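Local coordinates for putative sugar ABC transporter (PDB 5ULB), which probably binds a methylthioribose-like sugar in the periplasm and delivers it to an ABC importer, at residues Q70-K75 with N99-S104; G219-L224 with I232-I237; N241-L246 with S252-S257; A274-I277 with E281-A284. All coordinates share one frame; numbering follows the deposited sequence.

Contact 1: Q70-K75 with N99-S104; sequences QAISQK and NGIAVS
The flat carboxamide of Asn99 lies under the methyl CG2 of Ile72, which sits over one face: CG2 of Ile72 is 3.8 Å from ND2 and 3.9 Å from CG of Asn99, almost straight above the carbon. The two side chains meet at about a right angle. Both polar atoms of the amide are bonded: ND2 to Arg95 O in the preceding helix, and OD1 to a water 2.9 Å away, well out of the amide plane on the side of the Ile72 methyl. That water also donates to Ile72 O, at 2.7 Å. CG2 of Ile72 reaches the amide because it stands anti to the backbone N, with CG1 swung beside the N (chi1 -65°).

The second touch is apolar. CD1 of Ile101, at the end of an extended chain, meets the helix backbone at 3.9 Å from Ile72 CA, and lies 4.4 Å from Ile72 CG2. Ile96 and Ile79 pack against both isoleucines and continue this core.

Both helices end in Schellman motifs, with Lys75 and Gly100 at positive phi. Joining the C-terminal ends of helices 61-73 and 89-98, whose following strands 78-82 and 102-106 are parallel neighbours, is what is expected of successive beta-alpha units in the Rossmann-like lobe of a periplasmic binding protein.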
loop_
_atom_site.group_PDB
_atom_site.type_symbol
_atom_site.label_atom_id
_atom_site.label_comp_id
_atom_site.label_asym_id
_atom_site.label_seq_id
_atom_site.Cartn_x
_atom_site.Cartn_y
_atom_site.Cartn_z
ATOM N N GLN A 70 8.208 -9.567 20.049
ATOM C CA GLN A 70 7.224 -10.279 20.837
ATOM C C GLN A 70 6.559 -11.403 20.038
ATOM O O GLN A 70 6.382 -12.508 20.526
ATOM C CB GLN A 70 6.174 -9.365 21.352
ATOM C CG GLN A 70 6.700 -8.369 22.385
ATOM C CD GLN A 70 5.828 -7.203 22.697
ATOM O OE1 GLN A 70 4.653 -7.221 22.504
ATOM N NE2 GLN A 70 6.454 -6.154 23.290
ATOM N N ALA A 71 6.277 -11.126 18.731
ATOM C CA ALA A 71 5.677 -12.227 17.897
ATOM C C ALA A 71 6.671 -13.393 17.768
ATOM O O ALA A 71 6.268 -14.542 17.770
ATOM C CB ALA A 71 5.340 -11.666 16.532
ATOM N N ILE A 72 7.950 -13.127 17.593
ATOM C CA ILE A 72 8.967 -14.204 17.543
ATOM C C ILE A 72 8.937 -15.000 18.859
ATOM O O ILE A 72 8.905 -16.214 18.867
ATOM C CB ILE A 72 10.380 -13.650 17.288
ATOM C CG1 ILE A 72 10.484 -13.009 15.908
ATOM C CG2 ILE A 72 11.415 -14.687 17.432
ATOM C CD1 ILE A 72 11.727 -12.138 15.677
ATOM N N SER A 73 8.949 -14.283 19.996
ATOM C CA SER A 73 8.940 -14.966 21.282
ATOM C C SER A 73 7.727 -15.787 21.556
ATOM O O SER A 73 7.842 -16.789 22.287
ATOM C CB SER A 73 9.130 -13.932 22.470
ATOM O OG SER A 73 7.954 -13.139 22.704
ATOM N N GLN A 74 6.573 -15.382 20.954
ATOM C CA GLN A 74 5.315 -16.074 21.069
ATOM C C GLN A 74 5.229 -17.281 20.161
ATOM O O GLN A 74 4.279 -18.045 20.228
ATOM C CB GLN A 74 4.168 -15.114 20.794
ATOM C CG GLN A 74 3.956 -14.031 21.945
ATOM C CD GLN A 74 3.497 -14.521 23.340
ATOM O OE1 GLN A 74 3.479 -15.729 23.591
ATOM N NE2 GLN A 74 3.140 -13.604 24.251
ATOM N N LYS A 75 6.209 -17.434 19.277
ATOM C CA LYS A 75 6.257 -18.646 18.414
ATOM C C LYS A 75 5.040 -18.746 17.474
ATOM O O LYS A 75 4.431 -19.806 17.284
ATOM C CB LYS A 75 6.410 -19.967 19.203
ATOM C CG LYS A 75 7.700 -19.991 19.987
ATOM C CD LYS A 75 7.915 -21.300 20.778
ATOM C CE LYS A 75 8.102 -22.534 19.878
ATOM N NZ LYS A 75 8.436 -23.789 20.676
ATOM N N ASN A 99 14.344 -18.787 13.759
ATOM C CA ASN A 99 13.363 -19.371 14.692
ATOM C C ASN A 99 12.329 -20.200 14.008
ATOM O O ASN A 99 11.458 -20.713 14.709
ATOM C CB ASN A 99 12.686 -18.337 15.571
ATOM C CG ASN A 99 13.579 -17.788 16.707
ATOM O OD1 ASN A 99 13.487 -18.293 17.766
ATOM N ND2 ASN A 99 14.455 -16.815 16.456
ATOM N N GLY A 100 12.492 -20.531 12.735
ATOM C CA GLY A 100 11.609 -21.449 12.060
ATOM C C GLY A 100 10.236 -20.923 11.780
ATOM O O GLY A 100 9.321 -21.737 11.596
ATOM N N ILE A 101 10.115 -19.605 11.679
ATOM C CA ILE A 101 8.803 -18.958 11.471
ATOM C C ILE A 101 8.726 -18.553 9.967
ATOM O O ILE A 101 9.646 -17.919 9.451
ATOM C CB ILE A 101 8.692 -17.763 12.395
ATOM C CG1 ILE A 101 8.741 -18.211 13.906
ATOM C CG2 ILE A 101 7.404 -16.945 12.127
ATOM C CD1 ILE A 101 8.802 -17.004 14.826
ATOM N N ALA A 102 7.678 -18.950 9.326
ATOM C CA ALA A 102 7.467 -18.563 7.910
ATOM C C ALA A 102 7.261 -17.050 7.815
ATOM O O ALA A 102 6.583 -16.446 8.678
ATOM C CB ALA A 102 6.223 -19.269 7.359
ATOM N N VAL A 103 7.815 -16.412 6.721
ATOM C CA VAL A 103 7.765 -14.977 6.684
ATOM C C VAL A 103 7.650 -14.454 5.250
ATOM O O VAL A 103 8.396 -14.930 4.357
ATOM C CB VAL A 103 8.928 -14.325 7.453
ATOM C CG1 VAL A 103 10.285 -14.904 7.024
ATOM C CG2 VAL A 103 8.896 -12.813 7.437
ATOM N N SER A 104 6.780 -13.464 5.073
ATOM C CA SER A 104 6.735 -12.673 3.871
ATOM C C SER A 104 6.721 -11.199 4.326
ATOM O O SER A 104 6.128 -10.877 5.371
ATOM C CB SER A 104 5.500 -12.992 3.028
ATOM O OG SER A 104 5.457 -12.323 1.811
HETATM O O HOH W 1 10.618 -18.281 18.363
#

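Contact 2: G219-L224 with I232-I237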
loop_
_atom_site.group_PDB
_atom_site.type_symbol
_atom_site.label_atom_id
_atom_site.label_comp_id
_atom_site.label_asym_id
_atom_site.label_seq_id
_atom_site.Cartn_x
_atom_site.Cartn_y
_atom_site.Cartn_z
ATOM N N GLY A 219 -5.638 14.775 2.575
ATOM C CA GLY A 219 -5.494 16.038 3.288
ATOM C C GLY A 219 -5.334 17.208 2.381
ATOM O O GLY A 219 -5.857 18.343 2.596
ATOM N N ALA A 220 -4.524 17.049 1.292
ATOM C CA ALA A 220 -4.423 18.154 0.310
ATOM C C ALA A 220 -5.744 18.484 -0.289
ATOM O O ALA A 220 -6.016 19.671 -0.493
ATOM C CB ALA A 220 -3.433 17.777 -0.751
ATOM N N TYR A 221 -6.540 17.507 -0.611
ATOM C CA TYR A 221 -7.871 17.714 -1.162
ATOM C C TYR A 221 -8.743 18.616 -0.260
ATOM O O TYR A 221 -9.355 19.578 -0.674
ATOM C CB TYR A 221 -8.568 16.387 -1.423
ATOM C CG TYR A 221 -9.936 16.527 -2.015
ATOM C CD1 TYR A 221 -11.076 16.756 -1.194
ATOM C CD2 TYR A 221 -10.155 16.514 -3.369
ATOM C CE1 TYR A 221 -12.311 16.976 -1.693
ATOM C CE2 TYR A 221 -11.436 16.667 -3.877
ATOM C CZ TYR A 221 -12.519 16.927 -3.043
ATOM O OH TYR A 221 -13.709 17.134 -3.589
ATOM N N LYS A 222 -8.726 18.230 1.043
ATOM C CA LYS A 222 -9.480 19.090 2.021
ATOM C C LYS A 222 -8.959 20.484 2.019
ATOM O O LYS A 222 -9.756 21.433 2.016
ATOM C CB LYS A 222 -9.333 18.445 3.390
ATOM C CG LYS A 222 -10.090 19.183 4.522
ATOM C CD LYS A 222 -9.795 18.462 5.924
ATOM C CE LYS A 222 -10.136 19.337 7.161
ATOM N NZ LYS A 222 -11.533 19.173 7.132
ATOM N N ALA A 223 -7.650 20.672 2.014
ATOM C CA ALA A 223 -7.128 22.012 2.001
ATOM C C ALA A 223 -7.546 22.751 0.726
ATOM O O ALA A 223 -7.878 23.962 0.783
ATOM C CB ALA A 223 -5.611 22.028 2.093
ATOM N N LEU A 224 -7.512 22.087 -0.408
ATOM C CA LEU A 224 -7.922 22.805 -1.660
ATOM C C LEU A 224 -9.361 23.251 -1.595
ATOM O O LEU A 224 -9.736 24.352 -2.001
ATOM C CB LEU A 224 -7.691 21.928 -2.926
ATOM C CG LEU A 224 -6.230 21.526 -3.200
ATOM C CD1 LEU A 224 -6.160 20.788 -4.516
ATOM C CD2 LEU A 224 -5.321 22.713 -3.249
ATOM N N ILE A 232 -6.044 24.042 -8.606
ATOM C CA ILE A 232 -4.870 23.140 -8.522
ATOM C C ILE A 232 -5.322 21.769 -8.709
ATOM O O ILE A 232 -6.206 21.276 -8.046
ATOM C CB ILE A 232 -4.181 23.353 -7.142
ATOM C CG1 ILE A 232 -3.739 24.784 -6.965
ATOM C CG2 ILE A 232 -3.087 22.342 -6.967
ATOM C CD1 ILE A 232 -3.234 25.102 -5.538
ATOM N N LYS A 233 -4.639 21.006 -9.607
ATOM C CA LYS A 233 -4.994 19.633 -9.891
ATOM C C LYS A 233 -4.178 18.621 -9.091
ATOM O O LYS A 233 -2.991 18.834 -8.881
ATOM C CB LYS A 233 -4.872 19.388 -11.411
ATOM C CG LYS A 233 -5.828 20.288 -12.217
ATOM C CD LYS A 233 -7.277 20.390 -11.643
ATOM C CE LYS A 233 -8.186 21.365 -12.406
ATOM N NZ LYS A 233 -9.431 21.844 -11.628
ATOM N N LEU A 234 -4.838 17.553 -8.664
ATOM C CA LEU A 234 -4.229 16.546 -7.833
ATOM C C LEU A 234 -4.010 15.200 -8.579
ATOM O O LEU A 234 -4.940 14.740 -9.265
ATOM C CB LEU A 234 -5.064 16.130 -6.597
ATOM C CG LEU A 234 -5.400 17.100 -5.601
ATOM C CD1 LEU A 234 -6.432 16.570 -4.592
ATOM C CD2 LEU A 234 -4.113 17.516 -4.880
ATOM N N TYR A 235 -2.828 14.632 -8.407
ATOM C CA TYR A 235 -2.443 13.357 -9.034
ATOM C C TYR A 235 -1.914 12.507 -7.910
ATOM O O TYR A 235 -0.973 12.888 -7.243
ATOM C CB TYR A 235 -1.354 13.648 -10.072
ATOM C CG TYR A 235 -1.810 14.543 -11.206
ATOM C CD1 TYR A 235 -1.896 15.901 -11.034
ATOM C CD2 TYR A 235 -2.261 14.024 -12.413
ATOM C CE1 TYR A 235 -2.388 16.720 -12.045
ATOM C CE2 TYR A 235 -2.753 14.817 -13.412
ATOM C CZ TYR A 235 -2.783 16.161 -13.219
ATOM O OH TYR A 235 -3.305 16.980 -14.181
ATOM N N SER A 236 -2.508 11.297 -7.736
ATOM C CA SER A 236 -2.167 10.452 -6.595
ATOM C C SER A 236 -1.777 9.052 -6.955
ATOM O O SER A 236 -2.206 8.461 -7.936
ATOM C CB SER A 236 -3.429 10.438 -5.645
ATOM O OG SER A 236 -3.111 9.992 -4.325
ATOM N N ILE A 237 -1.089 8.466 -5.984
ATOM C CA ILE A 237 -0.897 7.025 -5.819
ATOM C C ILE A 237 -1.884 6.537 -4.742
ATOM O O ILE A 237 -2.232 7.324 -3.809
ATOM C CB ILE A 237 0.563 6.750 -5.470
ATOM C CG1 ILE A 237 1.468 7.141 -6.687
ATOM C CG2 ILE A 237 0.805 5.300 -5.091
ATOM C CD1 ILE A 237 2.926 7.116 -6.457
#
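Apolar packing of Leu224 and Leu234 forms the middle of this contact. The two leucines reach toward each other tip to tip, with CD1 of Leu224 3.9 Å from CD2 of Leu234. Leu234 divides its methyls between two helix residues: CD2 faces Ala220 CB at 4.2 Å, and CD1 rests 3.8 Å from Tyr221 CB. Leu224 likewise splits its fork, because its CD2 meets CD1 of Ile232 at 3.9 Å, the two side chains crossing at about a right angle. CD1 of Leu224 also packs 3.6 Å from the carbonyl oxygen of Ile232, a van der Waals touch. All five residues are buried, and Val194 and Leu198 of helix 186-200 extend the packing at Ala220 and Ile232, respectively.

The segments belong to a beta-alpha-beta unit made of strand 208-211, helix 214-226 and strand 233-237. The local axes pass 9.9 Å apart at 171°, so the helix runs back nearly antiparallel to the strand that follows it, as in the Rossmann-like lobes of periplasmic binding proteins.

Aromatic contact is confined to Tyr221. Its CG is anti to the backbone N (chi1 -179°), which carries the ring past Leu234 so that CD1 of that leucine lies at the ring edge, near its plane. The ring continues towards Ser252 and Pro253.

As for polar groups, the Tyr221 hydroxyl finds its hydrogen-bond partners in Glu249 and Gln225.

Contact 3: N241-L246 with S252-S257; sequences NQDLQL and SPWKVS
Asp243 and Leu246 of helix 241-248 pack on Trp254 across a beta-alpha-beta unit whose strands are 233-237 and 254-259; the local axes lie 9.4 Å apart. Asp243 comes first, with its side chain over one face of the indole. Its CB makes an off-centre CH-pi contact, 4.1 Å from the centroid of the six-membered ring. The carboxylate reaches out beyond the CZ2-CH2 rim, still raised above the ring plane, its own plane 33° from that of the ring, and OD1 is 3.2 Å from Trp254 CH2. OD1 is also hydrogen-bonded by Gln218 NE2, whereas OD2 lies near the carboxylate of Asp214, a pairing that could favour protonation of one of them.

One turn later Leu246 brings CD1 to 3.8 Å from Trp254 CZ3, approaching obliquely. On the pyrrole ring, NE1 donates to Ser257 OG at 3.0 Å, a bent bond that helps to set the ring's rotation; Ser257 OG also bonds to Asp238 O, and Asp238 lines the sugar pocket.

Leu246 also offers its carbonyl. Ser252 OG donates to Leu246 O at 2.7 Å, tilted from the carbonyl plane, and, closing an ST turn, the same OG accepts from Trp254 N at 3.2 Å, nearly straight (N-H...O 168°).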
loop_
_atom_site.group_PDB
_atom_site.type_symbol
_atom_site.label_atom_id
_atom_site.label_comp_id
_atom_site.label_asym_id
_atom_site.label_seq_id
_atom_site.Cartn_x
_atom_site.Cartn_y
_atom_site.Cartn_z
ATOM N N ASN A 241 -11.998 3.938 -0.541
ATOM C CA ASN A 241 -13.368 4.347 -0.756
ATOM C C ASN A 241 -13.463 5.846 -0.700
ATOM O O ASN A 241 -14.213 6.442 -1.523
ATOM C CB ASN A 241 -14.294 3.724 0.275
ATOM C CG ASN A 241 -14.472 2.242 0.122
ATOM O OD1 ASN A 241 -14.147 1.608 -0.928
ATOM N ND2 ASN A 241 -15.033 1.631 1.183
ATOM N N GLN A 242 -12.823 6.498 0.238
ATOM C CA GLN A 242 -12.840 7.952 0.347
ATOM C C GLN A 242 -12.389 8.622 -0.935
ATOM O O GLN A 242 -13.015 9.538 -1.414
ATOM C CB GLN A 242 -11.981 8.431 1.551
ATOM C CG GLN A 242 -12.017 9.950 1.762
ATOM C CD GLN A 242 -11.099 10.532 2.878
ATOM O OE1 GLN A 242 -10.493 9.790 3.602
ATOM N NE2 GLN A 242 -11.015 11.838 2.982
ATOM N N ASP A 243 -11.295 8.134 -1.490
ATOM C CA ASP A 243 -10.758 8.817 -2.692
ATOM C C ASP A 243 -11.759 8.773 -3.813
ATOM O O ASP A 243 -11.879 9.731 -4.582
ATOM C CB ASP A 243 -9.441 8.081 -3.194
ATOM C CG ASP A 243 -8.399 7.946 -2.227
ATOM O OD1 ASP A 243 -8.360 8.578 -1.165
ATOM O OD2 ASP A 243 -7.462 7.099 -2.515
ATOM N N LEU A 244 -12.409 7.604 -3.990
ATOM C CA LEU A 244 -13.437 7.495 -5.042
ATOM C C LEU A 244 -14.544 8.507 -4.832
ATOM O O LEU A 244 -15.049 9.103 -5.812
ATOM C CB LEU A 244 -13.946 6.089 -5.088
ATOM C CG LEU A 244 -12.878 5.031 -5.434
ATOM C CD1 LEU A 244 -13.393 3.658 -5.182
ATOM C CD2 LEU A 244 -12.405 5.158 -6.926
ATOM N N GLN A 245 -15.022 8.677 -3.616
ATOM C CA GLN A 245 -16.016 9.743 -3.325
ATOM C C GLN A 245 -15.460 11.145 -3.632
ATOM O O GLN A 245 -16.162 11.961 -4.198
ATOM C CB GLN A 245 -16.481 9.644 -1.860
ATOM C CG GLN A 245 -17.322 8.420 -1.480
ATOM C CD GLN A 245 -18.734 8.442 -2.105
ATOM O OE1 GLN A 245 -18.914 8.135 -3.312
ATOM N NE2 GLN A 245 -19.749 8.918 -1.337
ATOM N N LEU A 246 -14.230 11.373 -3.231
ATOM C CA LEU A 246 -13.655 12.721 -3.483
ATOM C C LEU A 246 -13.516 12.994 -4.986
ATOM O O LEU A 246 -13.732 14.117 -5.367
ATOM C CB LEU A 246 -12.366 12.918 -2.758
ATOM C CG LEU A 246 -12.461 12.773 -1.212
ATOM C CD1 LEU A 246 -11.073 12.877 -0.604
ATOM C CD2 LEU A 246 -13.430 13.662 -0.569
ATOM N N SER A 252 -14.250 18.846 -7.731
ATOM C CA SER A 252 -13.157 18.053 -7.409
ATOM C C SER A 252 -11.924 18.115 -8.351
ATOM O O SER A 252 -12.011 17.857 -9.516
ATOM C CB SER A 252 -13.557 16.560 -7.330
ATOM O OG SER A 252 -12.353 15.792 -7.037
ATOM N N PRO A 253 -10.775 18.464 -7.773
ATOM C CA PRO A 253 -9.502 18.533 -8.495
ATOM C C PRO A 253 -8.756 17.190 -8.546
ATOM O O PRO A 253 -7.643 17.156 -9.012
ATOM C CB PRO A 253 -8.702 19.514 -7.692
ATOM C CG PRO A 253 -9.171 19.426 -6.379
ATOM C CD PRO A 253 -10.595 19.056 -6.447
ATOM N N TRP A 254 -9.351 16.094 -8.080
ATOM C CA TRP A 254 -8.618 14.814 -7.954
ATOM C C TRP A 254 -8.695 14.060 -9.295
ATOM O O TRP A 254 -9.676 13.398 -9.582
ATOM C CB TRP A 254 -9.226 13.979 -6.811
ATOM C CG TRP A 254 -8.403 12.766 -6.408
ATOM C CD1 TRP A 254 -7.732 11.848 -7.204
ATOM C CD2 TRP A 254 -8.089 12.338 -5.085
ATOM N NE1 TRP A 254 -7.114 10.931 -6.452
ATOM C CE2 TRP A 254 -7.302 11.194 -5.151
ATOM C CE3 TRP A 254 -8.451 12.821 -3.800
ATOM C CZ2 TRP A 254 -6.834 10.527 -4.013
ATOM C CZ3 TRP A 254 -7.950 12.205 -2.701
ATOM C CH2 TRP A 254 -7.183 11.085 -2.829
ATOM N N LYS A 255 -7.651 14.203 -10.112
ATOM C CA LYS A 255 -7.674 13.772 -11.497
ATOM C C LYS A 255 -7.368 12.295 -11.739
ATOM O O LYS A 255 -7.930 11.724 -12.677
ATOM C CB LYS A 255 -6.670 14.602 -12.313
ATOM C CG LYS A 255 -6.859 16.008 -12.380
ATOM C CD LYS A 255 -8.282 16.405 -12.556
ATOM C CE LYS A 255 -8.537 16.432 -13.946
ATOM N NZ LYS A 255 -8.658 17.943 -14.199
ATOM N N VAL A 256 -6.513 11.709 -10.920
ATOM C CA VAL A 256 -6.087 10.332 -11.174
ATOM C C VAL A 256 -5.602 9.749 -9.871
ATOM O O VAL A 256 -4.995 10.442 -9.050
ATOM C CB VAL A 256 -5.073 10.211 -12.213
ATOM C CG1 VAL A 256 -3.694 10.736 -11.851
ATOM C CG2 VAL A 256 -4.845 8.787 -12.749
ATOM N N SER A 257 -5.814 8.424 -9.745
ATOM C CA SER A 257 -5.174 7.613 -8.717
ATOM C C SER A 257 -4.569 6.429 -9.479
ATOM O O SER A 257 -5.279 5.754 -10.243
ATOM C CB SER A 257 -6.126 7.043 -7.687
ATOM O OG SER A 257 -6.402 8.016 -6.651
#

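Contact 4: A274-I277 with E281-A284; sequences AKKI and ETPA
Thr282 in the short loop between helix 262-278 and strand 285-294 folds back onto Lys275 and Lys276 in the last turns of that helix, making a helix-to-strand connection at the protein surface. The two lysines, neighbours in sequence, reach the loop by different routes.

Lys276 crosses Thr282 at about a right angle and delivers its ammonium to the hydroxyl, with NZ donating to Thr282 OG1 at 2.7 Å. The chain is extended until its final torsion, where a bend (chi4 -61°) turns NZ onto the oxygen. Thr282 presents that oxygen from between its backbone N and carbonyl carbon (chi1 54°), which leaves CG2 directed at the other lysine. There CG2 touches Lys275 CB at 3.7 Å, the two side chains sliding past each other in opposite directions.

Lys275 is bent at both its third and fourth torsions, so that its chain curls along the loop and CE comes to 3.4 Å from Glu281 O. Its NZ reaches the same carbonyl through a water, 2.9 Å from NZ and 2.7 Å from Glu281 O, the water accepting from the lysine and donating to the carbonyl. Lys275 NZ also forms a salt bridge with Glu280, in the same loop.

Lys276 NZ also bonds to Gly116 O and Thr118 OG1, giving the ammonium three oxygen partners. Thr118 OG1 bonds to Pro283 O as well. With this many oxygens around it, the Lys276 ammonium should be stabilised in its charged form, and through it the helix end, the loop and the 116-118 region are tied together.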
loop_
_atom_site.group_PDB
_atom_site.type_symbol
_atom_site.label_atom_id
_atom_site.label_comp_id
_atom_site.label_asym_id
_atom_site.label_seq_id
_atom_site.Cartn_x
_atom_site.Cartn_y
_atom_site.Cartn_z
ATOM N N ALA A 274 1.106 -19.031 3.900
ATOM C CA ALA A 274 0.484 -20.307 3.890
ATOM C C ALA A 274 1.273 -21.377 3.120
ATOM O O ALA A 274 1.444 -22.492 3.582
ATOM C CB ALA A 274 -0.913 -20.194 3.350
ATOM N N LYS A 275 1.722 -21.003 1.922
ATOM C CA LYS A 275 2.545 -21.938 1.121
ATOM C C LYS A 275 3.834 -22.260 1.865
ATOM O O LYS A 275 4.272 -23.429 1.775
ATOM C CB LYS A 275 2.806 -21.307 -0.238
ATOM C CG LYS A 275 1.618 -21.273 -1.150
ATOM C CD LYS A 275 1.900 -20.643 -2.514
ATOM C CE LYS A 275 2.903 -21.397 -3.355
ATOM N NZ LYS A 275 2.368 -22.569 -3.900
ATOM N N LYS A 276 4.503 -21.276 2.448
ATOM C CA LYS A 276 5.727 -21.565 3.172
ATOM C C LYS A 276 5.476 -22.550 4.313
ATOM O O LYS A 276 6.239 -23.513 4.487
ATOM C CB LYS A 276 6.322 -20.290 3.739
ATOM C CG LYS A 276 6.859 -19.334 2.618
ATOM C CD LYS A 276 7.114 -17.944 3.130
ATOM C CE LYS A 276 7.418 -16.909 2.025
ATOM N NZ LYS A 276 8.636 -17.296 1.272
ATOM N N ILE A 277 4.369 -22.357 5.079
ATOM C CA ILE A 277 4.083 -23.292 6.185
ATOM C C ILE A 277 3.860 -24.680 5.611
ATOM O O ILE A 277 4.261 -25.670 6.196
ATOM C CB ILE A 277 2.873 -22.763 6.955
ATOM C CG1 ILE A 277 3.283 -21.502 7.748
ATOM C CG2 ILE A 277 2.414 -23.771 7.994
ATOM C CD1 ILE A 277 2.126 -20.679 8.331
ATOM N N GLU A 281 7.131 -24.362 -2.708
ATOM C CA GLU A 281 8.050 -23.347 -3.197
ATOM C C GLU A 281 7.401 -21.995 -3.292
ATOM O O GLU A 281 6.250 -21.913 -3.771
ATOM C CB GLU A 281 8.595 -23.778 -4.559
ATOM C CG GLU A 281 9.538 -22.788 -5.216
ATOM C CD GLU A 281 10.004 -23.216 -6.612
ATOM O OE1 GLU A 281 9.464 -24.243 -7.144
ATOM O OE2 GLU A 281 10.922 -22.552 -7.096
ATOM N N THR A 282 8.109 -20.965 -2.889
ATOM C CA THR A 282 7.718 -19.565 -3.041
ATOM C C THR A 282 8.914 -18.752 -3.509
ATOM O O THR A 282 10.032 -19.102 -3.265
ATOM C CB THR A 282 7.222 -18.995 -1.672
ATOM O OG1 THR A 282 8.192 -19.196 -0.655
ATOM C CG2 THR A 282 5.839 -19.563 -1.317
ATOM N N PRO A 283 8.672 -17.707 -4.302
ATOM C CA PRO A 283 9.747 -16.986 -4.935
ATOM C C PRO A 283 10.451 -16.067 -3.974
ATOM O O PRO A 283 9.906 -15.683 -2.916
ATOM C CB PRO A 283 9.035 -16.169 -5.992
ATOM C CG PRO A 283 7.670 -15.958 -5.468
ATOM C CD PRO A 283 7.357 -17.217 -4.696
ATOM N N ALA A 284 11.632 -15.615 -4.305
ATOM C CA ALA A 284 12.379 -14.654 -3.531
ATOM C C ALA A 284 11.714 -13.264 -3.506
ATOM O O ALA A 284 11.768 -12.560 -2.483
ATOM C CB ALA A 284 13.798 -14.521 -4.104
HETATM O O HOH W 2 4.697 -23.639 -5.197
#

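How the contacts relate
The contacts follow one another along the chain in numerical order and fall into two groups on opposite sides of its centre, as suits a two-lobed binding protein holding its sugar between the lobes. Contacts 2 and 3 are about 9 Å apart between centres; strand 233-237 of contact 2 leads into helix 241-248 of contact 3, and the two contacts are joined where strands 233-237 and 254-259 lie side by side: Leu234 N is 2.9 Å from Pro253 O. Contacts 1 and 4 are about 15 Å apart between centres and meet where Ala102 packs on Lys276 and Ile277, which sets helix 262-278 against strand 102-106. Between the groups, centres are about 36 to 40 Å apart.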